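Local coordinates for conserved hypothetical protein, putative anti-sigma factor (PDB 4M0N) that probably acts as a membrane-anchored anti-sigma factor of the FecR family, restraining its partner sigma factor, and is present here as its C-terminal portion, at residues Q102-M107 with V170-E175; R217-K220 with I225-Y228. The protein carries 1 engineered substitution. One frame throughout, in Å; residues are numbered along the deposited sequence. Where two conformers were deposited one is given.

Contact 1: Q102-M107 with V170-E175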
ATOM      1  N   GLN A 102      -1.599  -8.947   1.679  1.00 15.91           N
ATOM      2  CA  GLN A 102      -2.369  -9.998   2.341  1.00 17.09           C
ATOM      3  C   GLN A 102      -2.005 -10.180   3.808  1.00 17.97           C
ATOM      4  O   GLN A 102      -2.884 -10.555   4.621  1.00 18.60           O
ATOM      5  CB  GLN A 102      -2.316 -11.309   1.529  1.00 19.87           C
ATOM      6  CG  GLN A 102      -0.984 -12.021   1.505  1.00 22.15           C
ATOM      7  CD  GLN A 102      -0.926 -13.234   0.549  1.00 27.14           C
ATOM      8  OE1 GLN A 102      -1.897 -13.616  -0.138  1.00 26.96           O
ATOM      9  NE2 GLN A 102       0.226 -13.841   0.515  1.00 26.41           N
ATOM     10  N   GLU A 103      -0.761  -9.856   4.174  1.00 17.69           N
ATOM     11  CA  GLU A 103      -0.317  -9.875   5.581  1.00 20.23           C
ATOM     12  C   GLU A 103      -0.716  -8.692   6.488  1.00 20.13           C
ATOM     13  O   GLU A 103      -0.423  -8.706   7.696  1.00 21.33           O
ATOM     14  CB  GLU A 103       1.209 -10.049   5.649  1.00 22.15           C
ATOM     15  CG  GLU A 103       2.045  -8.893   5.127  1.00 25.51           C
ATOM     16  CD  GLU A 103       2.484  -9.038   3.689  1.00 26.51           C
ATOM     17  OE1 GLU A 103       1.710  -9.757   2.933  1.00 21.75           O
ATOM     18  OE2 GLU A 103       3.601  -8.452   3.344  1.00 19.94           O
ATOM     19  N   ASP A 104      -1.365  -7.667   5.940  1.00 16.80           N
ATOM     20  CA  ASP A 104      -1.634  -6.442   6.689  1.00 16.13           C
ATOM     21  C   ASP A 104      -3.077  -6.448   7.194  1.00 18.69           C
ATOM     22  O   ASP A 104      -3.952  -7.071   6.603  1.00 17.52           O
ATOM     23  CB  ASP A 104      -1.468  -5.195   5.820  1.00 16.26           C
ATOM     24  CG  ASP A 104      -0.009  -4.847   5.508  1.00 16.13           C
ATOM     25  OD1 ASP A 104       0.903  -5.637   5.873  1.00 17.35           O
ATOM     26  OD2 ASP A 104       0.208  -3.754   4.884  1.00 17.54           O
ATOM     27  N   GLU A 105      -3.299  -5.706   8.256  1.00 18.75           N
ATOM     28  CA  GLU A 105      -4.635  -5.554   8.816  0.50 20.43           C
ATOM     29  C   GLU A 105      -5.484  -4.610   7.964  1.00 17.79           C
ATOM     30  O   GLU A 105      -6.705  -4.717   7.984  1.00 18.61           O
ATOM     31  CB  GLU A 105      -4.596  -5.100  10.289  0.50 24.30           C
ATOM     32  CG  GLU A 105      -4.078  -3.698  10.569  0.50 25.69           C
ATOM     33  CD  GLU A 105      -4.371  -3.225  11.987  0.50 28.74           C
ATOM     34  OE1 GLU A 105      -4.151  -4.004  12.941  0.50 32.03           O
ATOM     35  OE2 GLU A 105      -4.821  -2.067  12.147  0.50 34.19           O
ATOM     36  N   LEU A 106      -4.856  -3.702   7.216  1.00 16.65           N
ATOM     37  CA  LEU A 106      -5.609  -2.743   6.431  1.00 16.60           C
ATOM     38  C   LEU A 106      -5.351  -2.856   4.947  1.00 17.03           C
ATOM     39  O   LEU A 106      -4.246  -3.225   4.528  1.00 19.45           O
ATOM     40  CB  LEU A 106      -5.283  -1.319   6.852  1.00 20.67           C
ATOM     41  CG  LEU A 106      -5.396  -0.947   8.325  1.00 24.58           C
ATOM     42  CD1 LEU A 106      -4.843   0.451   8.586  1.00 29.96           C
ATOM     43  CD2 LEU A 106      -6.850  -1.033   8.728  1.00 24.70           C
ATOM     44  N   MET A 107      -6.379  -2.530   4.161  1.00 14.11           N
ATOM     45  CA  MET A 107      -6.278  -2.338   2.737  1.00 13.67           C
ATOM     46  C   MET A 107      -6.791  -0.927   2.425  1.00 13.74           C
ATOM     47  O   MET A 107      -7.691  -0.448   3.082  1.00 14.45           O
ATOM     48  CB  MET A 107      -7.117  -3.404   2.049  1.00 15.98           C
ATOM     49  CG  MET A 107      -7.242  -3.310   0.565  1.00 19.59           C
ATOM     50  SD  MET A 107      -8.669  -2.392  -0.017  1.00 25.94           S
ATOM     51  CE  MET A 107      -8.529  -2.902  -1.731  1.00 24.40           C
ATOM     52  N   VAL A 170       2.946   0.258  10.357  1.00 23.38           N
ATOM     53  CA  VAL A 170       4.247   0.902  10.124  1.00 23.46           C
ATOM     54  C   VAL A 170       5.347  -0.156  10.025  1.00 21.64           C
ATOM     55  O   VAL A 170       6.165  -0.126   9.109  1.00 20.68           O
ATOM     56  CB  VAL A 170       4.581   1.894  11.267  1.00 24.42           C
ATOM     57  CG1 VAL A 170       6.042   2.302  11.239  1.00 30.33           C
ATOM     58  CG2 VAL A 170       3.683   3.128  11.173  1.00 24.32           C
ATOM     59  N   ILE A 171       5.373  -1.083  10.972  1.00 23.34           N
ATOM     60  CA  ILE A 171       6.442  -2.071  10.998  1.00 24.20           C
ATOM     61  C   ILE A 171       6.422  -2.956   9.761  1.00 23.06           C
ATOM     62  O   ILE A 171       7.467  -3.312   9.238  1.00 20.60           O
ATOM     63  CB  ILE A 171       6.391  -2.919  12.290  1.00 31.67           C
ATOM     64  CG1 ILE A 171       6.828  -2.050  13.470  1.00 32.58           C
ATOM     65  CG2 ILE A 171       7.230  -4.173  12.161  1.00 33.81           C
ATOM     66  CD1 ILE A 171       6.532  -2.697  14.798  1.00 41.83           C
ATOM     67  N   HIS A 172       5.240  -3.313   9.278  1.00 22.29           N
ATOM     68  CA  HIS A 172       5.187  -4.079   8.030  1.00 21.04           C
ATOM     69  C   HIS A 172       5.745  -3.268   6.849  1.00 18.04           C
ATOM     70  O   HIS A 172       6.514  -3.788   6.059  1.00 19.54           O
ATOM     71  CB  HIS A 172       3.762  -4.499   7.754  1.00 21.93           C
ATOM     72  CG  HIS A 172       3.328  -5.686   8.548  1.00 28.09           C
ATOM     73  ND1 HIS A 172       2.369  -6.571   8.101  1.00 33.41           N
ATOM     74  CD2 HIS A 172       3.745  -6.153   9.748  1.00 31.61           C
ATOM     75  CE1 HIS A 172       2.205  -7.528   9.002  1.00 30.61           C
ATOM     76  NE2 HIS A 172       3.026  -7.296  10.012  1.00 33.19           N
ATOM     77  N   ASP A 173       5.403  -1.985   6.765  1.00 18.40           N
ATOM     78  CA  ASP A 173       5.965  -1.117   5.727  1.00 18.51           C
ATOM     79  C   ASP A 173       7.479  -1.058   5.807  1.00 19.45           C
ATOM     80  O   ASP A 173       8.187  -1.103   4.778  1.00 19.63           O
ATOM     81  CB  ASP A 173       5.458   0.318   5.827  1.00 23.42           C
ATOM     82  CG  ASP A 173       4.004   0.469   5.452  1.00 28.29           C
ATOM     83  OD1 ASP A 173       3.424  -0.456   4.867  1.00 28.00           O
ATOM     84  OD2 ASP A 173       3.463   1.558   5.729  1.00 34.20           O
ATOM     85  N   LEU A 174       7.998  -0.931   7.026  1.00 18.76           N
ATOM     86  CA  LEU A 174       9.449  -0.869   7.199  1.00 20.02           C
ATOM     87  C   LEU A 174      10.128  -2.169   6.809  1.00 19.32           C
ATOM     88  O   LEU A 174      11.142  -2.164   6.072  1.00 19.30           O
ATOM     89  CB  LEU A 174       9.822  -0.487   8.631  1.00 21.80           C
ATOM     90  CG  LEU A 174       9.327   0.872   9.156  1.00 22.49           C
ATOM     91  CD1 LEU A 174       9.859   1.090  10.567  1.00 22.78           C
ATOM     92  CD2 LEU A 174       9.693   2.038   8.262  1.00 24.09           C
ATOM     93  N   GLU A 175       9.574  -3.286   7.262  1.00 18.92           N
ATOM     94  CA  GLU A 175      10.137  -4.577   6.891  1.00 20.70           C
ATOM     95  C   GLU A 175      10.215  -4.759   5.385  1.00 19.50           C
ATOM     96  O   GLU A 175      11.226  -5.219   4.832  1.00 20.14           O
ATOM     97  CB  GLU A 175       9.319  -5.736   7.464  1.00 23.23           C
ATOM     98  CG  GLU A 175       9.343  -5.871   8.960  1.00 27.24           C
ATOM     99  CD  GLU A 175       8.607  -7.118   9.397  1.00 31.68           C
ATOM    100  OE1 GLU A 175       7.368  -7.153   9.230  1.00 37.36           O
ATOM    101  OE2 GLU A 175       9.277  -8.034   9.900  1.00 29.37           O
TER
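His172 and Asp104 form a histidine–carboxylate hydrogen bond that joins the beta-rich FecR domain to helix 167-178 of the FecR C-terminal region. The donor is His172 ND1, which lies 2.8 Å from Asp104 OD1 with an N-H...O angle of 156°. The oxygen sits at the edge of the imidazole, close to its plane, but the ring approaches the carboxylate on its anti side and 34° out of the carboxylate plane, so the two flat groups are steeply inclined to each other. The first torsion of His172 (chi1 -79°) swings the imidazole off the helix so that ND1 faces the loop carboxylate. Glu103 comes alongside with its aliphatic part, CG 3.8 Å from His172 ND1, while a bend at its second torsion turns the carboxylate elsewhere; Glu103 OE2 forms a salt bridge with Arg176, one helical turn beyond His172. A bound magnesium ion lies near the Glu103 side chain, at about 4 Å between nearest atoms, a separation that does not by itself indicate coordination. Arg176 also bridges Asp104 OD1, so this oxygen takes both an imidazole N-H and a guanidinium, which would be expected to stabilise its negative charge. An alanine in place of His172 would probably leave Asp104 OD1 dependent on Arg176 and open a gap beside the Glu103 carbonyl. The same ring edge that holds the carboxylate also meets the loop backbone, His172 CE1 lying 3.2 Å from Glu103 O.

Contact 2: R217-K220 with I225-Y228; sequences RYRK and IVLY
Arg217 O is approached by two groups of the opposite strand: Tyr228 N donates a hydrogen bond to it at 2.9 Å, and Leu227 CA makes a CA-H...O contact at 3.3 Å. Arg217 N returns a bond to Tyr228 O, and Arg219 and Val226 are likewise joined by two bonds, that from Val226 N to Arg219 O being nearly straight at 176°. These reciprocal pairs define the antiparallel hairpin of strands 217-221 and 224-228, with Tyr218–Leu227 and Lys220–Ile225 as its non-hydrogen-bonded pairs. On the face bearing Arg217, Arg219, Val226 and Tyr228, the phenol ring is sandwiched. Arg217 CB lies over one side in a CH-pi contact, 3.8 Å from the Tyr228 ring centroid. Arg219 NE comes over the other, and its CZ stands 4.8 Å from that centroid in an off-centre cation-pi contact. The Tyr228 ring reaches back across the neighbouring strand because its CG lies between backbone N and carbonyl carbon (chi1 69°). Arg219 bends at chi3, placing NH1 3.8 Å from Val226 CB; the same NH1 forms a salt bridge with Glu221. On the other face Tyr218 CB packs against Leu227 CD2 at 3.4 Å, while Tyr218 OH bonds to Asn208 of helix 203-214. The hairpin thus has two chemistries: the arginines stack about Tyr228 beside Val226 on one face, while Tyr218, Ile225 and Leu227 form the mainly apolar other face, which meets helix 203-214.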
ATOM      1  N   ARG A 217      11.917   1.955  21.723  1.00 40.01           N
ATOM      2  CA  ARG A 217      13.324   1.736  21.401  1.00 40.35           C
ATOM      3  C   ARG A 217      13.461   0.518  20.505  1.00 38.52           C
ATOM      4  O   ARG A 217      12.514  -0.264  20.335  1.00 37.54           O
ATOM      5  CB  ARG A 217      14.169   1.544  22.666  1.00 43.77           C
ATOM      6  CG  ARG A 217      14.397   2.825  23.455  1.00 47.29           C
ATOM      7  CD  ARG A 217      15.244   2.594  24.698  1.00 51.36           C
ATOM      8  NE  ARG A 217      14.976   3.651  25.678  1.00 55.92           N
ATOM      9  CZ  ARG A 217      15.574   4.842  25.712  1.00 54.13           C
ATOM     10  NH1 ARG A 217      16.527   5.162  24.836  1.00 53.08           N
ATOM     11  NH2 ARG A 217      15.216   5.726  26.642  1.00 54.52           N
ATOM     12  N   TYR A 218      14.640   0.368  19.922  1.00 37.03           N
ATOM     13  CA  TYR A 218      14.946  -0.808  19.116  1.00 38.77           C
ATOM     14  C   TYR A 218      16.353  -1.332  19.388  1.00 38.86           C
ATOM     15  O   TYR A 218      17.257  -0.554  19.670  1.00 39.22           O
ATOM     16  CB  TYR A 218      14.802  -0.464  17.636  1.00 37.86           C
ATOM     17  CG  TYR A 218      15.787   0.574  17.149  1.00 37.37           C
ATOM     18  CD1 TYR A 218      15.554   1.933  17.357  1.00 38.00           C
ATOM     19  CD2 TYR A 218      16.946   0.195  16.480  1.00 38.93           C
ATOM     20  CE1 TYR A 218      16.441   2.884  16.896  1.00 39.10           C
ATOM     21  CE2 TYR A 218      17.841   1.140  16.020  1.00 42.61           C
ATOM     22  CZ  TYR A 218      17.580   2.483  16.229  1.00 40.46           C
ATOM     23  OH  TYR A 218      18.481   3.423  15.774  1.00 45.33           O
ATOM     24  N   ARG A 219      16.520  -2.652  19.322  1.00 40.12           N
ATOM     25  CA  ARG A 219      17.852  -3.259  19.284  1.00 43.03           C
ATOM     26  C   ARG A 219      17.974  -4.344  18.216  1.00 44.25           C
ATOM     27  O   ARG A 219      16.999  -5.035  17.896  1.00 39.30           O
ATOM     28  CB  ARG A 219      18.228  -3.831  20.655  1.00 47.79           C
ATOM     29  CG  ARG A 219      17.277  -4.897  21.168  1.00 50.20           C
ATOM     30  CD  ARG A 219      17.599  -5.326  22.588  1.00 57.10           C
ATOM     31  NE  ARG A 219      16.367  -5.453  23.362  1.00 62.27           N
ATOM     32  CZ  ARG A 219      15.488  -6.446  23.247  1.00 59.70           C
ATOM     33  NH1 ARG A 219      15.688  -7.451  22.395  1.00 58.20           N
ATOM     34  NH2 ARG A 219      14.398  -6.440  24.004  1.00 62.52           N
ATOM     35  N   LYS A 220      19.186  -4.501  17.683  1.00 46.84           N
ATOM     36  CA  LYS A 220      19.454  -5.500  16.653  1.00 50.69           C
ATOM     37  C   LYS A 220      19.864  -6.826  17.285  1.00 52.85           C
ATOM     38  O   LYS A 220      20.584  -6.850  18.280  1.00 55.85           O
ATOM     39  CB  LYS A 220      20.550  -5.016  15.700  1.00 52.02           C
ATOM     40  N   ILE A 225      15.457  -7.118  14.092  1.00 37.38           N
ATOM     41  CA  ILE A 225      15.314  -5.934  14.920  1.00 35.43           C
ATOM     42  C   ILE A 225      14.091  -6.139  15.796  1.00 35.40           C
ATOM     43  O   ILE A 225      13.022  -6.499  15.302  1.00 33.72           O
ATOM     44  CB  ILE A 225      15.159  -4.630  14.109  1.00 34.86           C
ATOM     45  CG1 ILE A 225      16.445  -4.330  13.345  1.00 35.85           C
ATOM     46  CG2 ILE A 225      14.830  -3.463  15.034  1.00 35.15           C
ATOM     47  CD1 ILE A 225      16.348  -3.119  12.455  1.00 35.34           C
ATOM     48  N   VAL A 226      14.264  -5.903  17.095  1.00 34.56           N
ATOM     49  CA  VAL A 226      13.188  -6.033  18.084  1.00 35.14           C
ATOM     50  C   VAL A 226      12.842  -4.660  18.654  1.00 34.50           C
ATOM     51  O   VAL A 226      13.725  -3.920  19.070  1.00 35.89           O
ATOM     52  CB  VAL A 226      13.608  -6.950  19.243  1.00 38.50           C
ATOM     53  CG1 VAL A 226      12.477  -7.077  20.261  1.00 42.08           C
ATOM     54  CG2 VAL A 226      14.035  -8.321  18.719  1.00 38.64           C
ATOM     55  N   LEU A 227      11.559  -4.316  18.648  1.00 33.99           N
ATOM     56  CA  LEU A 227      11.099  -3.047  19.202  1.00 34.57           C
ATOM     57  C   LEU A 227      10.596  -3.288  20.606  1.00 35.50           C
ATOM     58  O   LEU A 227      10.013  -4.338  20.887  1.00 35.00           O
ATOM     59  CB  LEU A 227       9.967  -2.443  18.367  1.00 33.92           C
ATOM     60  CG  LEU A 227      10.283  -2.099  16.910  1.00 35.06           C
ATOM     61  CD1 LEU A 227       9.124  -1.354  16.247  1.00 33.11           C
ATOM     62  CD2 LEU A 227      11.567  -1.284  16.799  1.00 34.69           C
ATOM     63  N   TYR A 228      10.841  -2.328  21.491  1.00 35.27           N
ATOM     64  CA  TYR A 228      10.454  -2.479  22.885  1.00 36.49           C
ATOM     65  C   TYR A 228      10.228  -1.120  23.546  1.00 38.49           C
ATOM     66  O   TYR A 228      10.346  -0.075  22.896  1.00 36.06           O
ATOM     67  CB  TYR A 228      11.498  -3.310  23.632  1.00 38.01           C
ATOM     68  CG  TYR A 228      12.817  -2.618  23.801  1.00 37.94           C
ATOM     69  CD1 TYR A 228      13.752  -2.572  22.766  1.00 36.25           C
ATOM     70  CD2 TYR A 228      13.155  -2.023  25.024  1.00 40.07           C
ATOM     71  CE1 TYR A 228      14.975  -1.929  22.940  1.00 37.90           C
ATOM     72  CE2 TYR A 228      14.362  -1.383  25.204  1.00 40.48           C
ATOM     73  CZ  TYR A 228      15.269  -1.334  24.168  1.00 39.26           C
ATOM     74  OH  TYR A 228      16.453  -0.679  24.392  1.00 40.48           O
TER

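From the N terminus, the chain builds the strands of the FecR domain and reaches segment 102-107, the loop after strand 94-100 and the start of strand 106-111. Contact 1 closes a loop of 62 residues when helix 167-178 returns to that segment, tying the FecR domain to the C-terminal region. The chain then runs through strand 182-184 and helix 203-214 before contact 2 closes a short, local hairpin within the C-terminal region. The two loops follow in series, neither nested nor crossed. Their centres are 18 Å apart, yet the segments touch: Ile171 CD1 packs 3.3 Å from Leu227 CD1, connecting helix 167-178, the C-terminal-region helix that faces the FecR domain, with the three-stranded sheet formed by 182-184, 224-228 and 217-221.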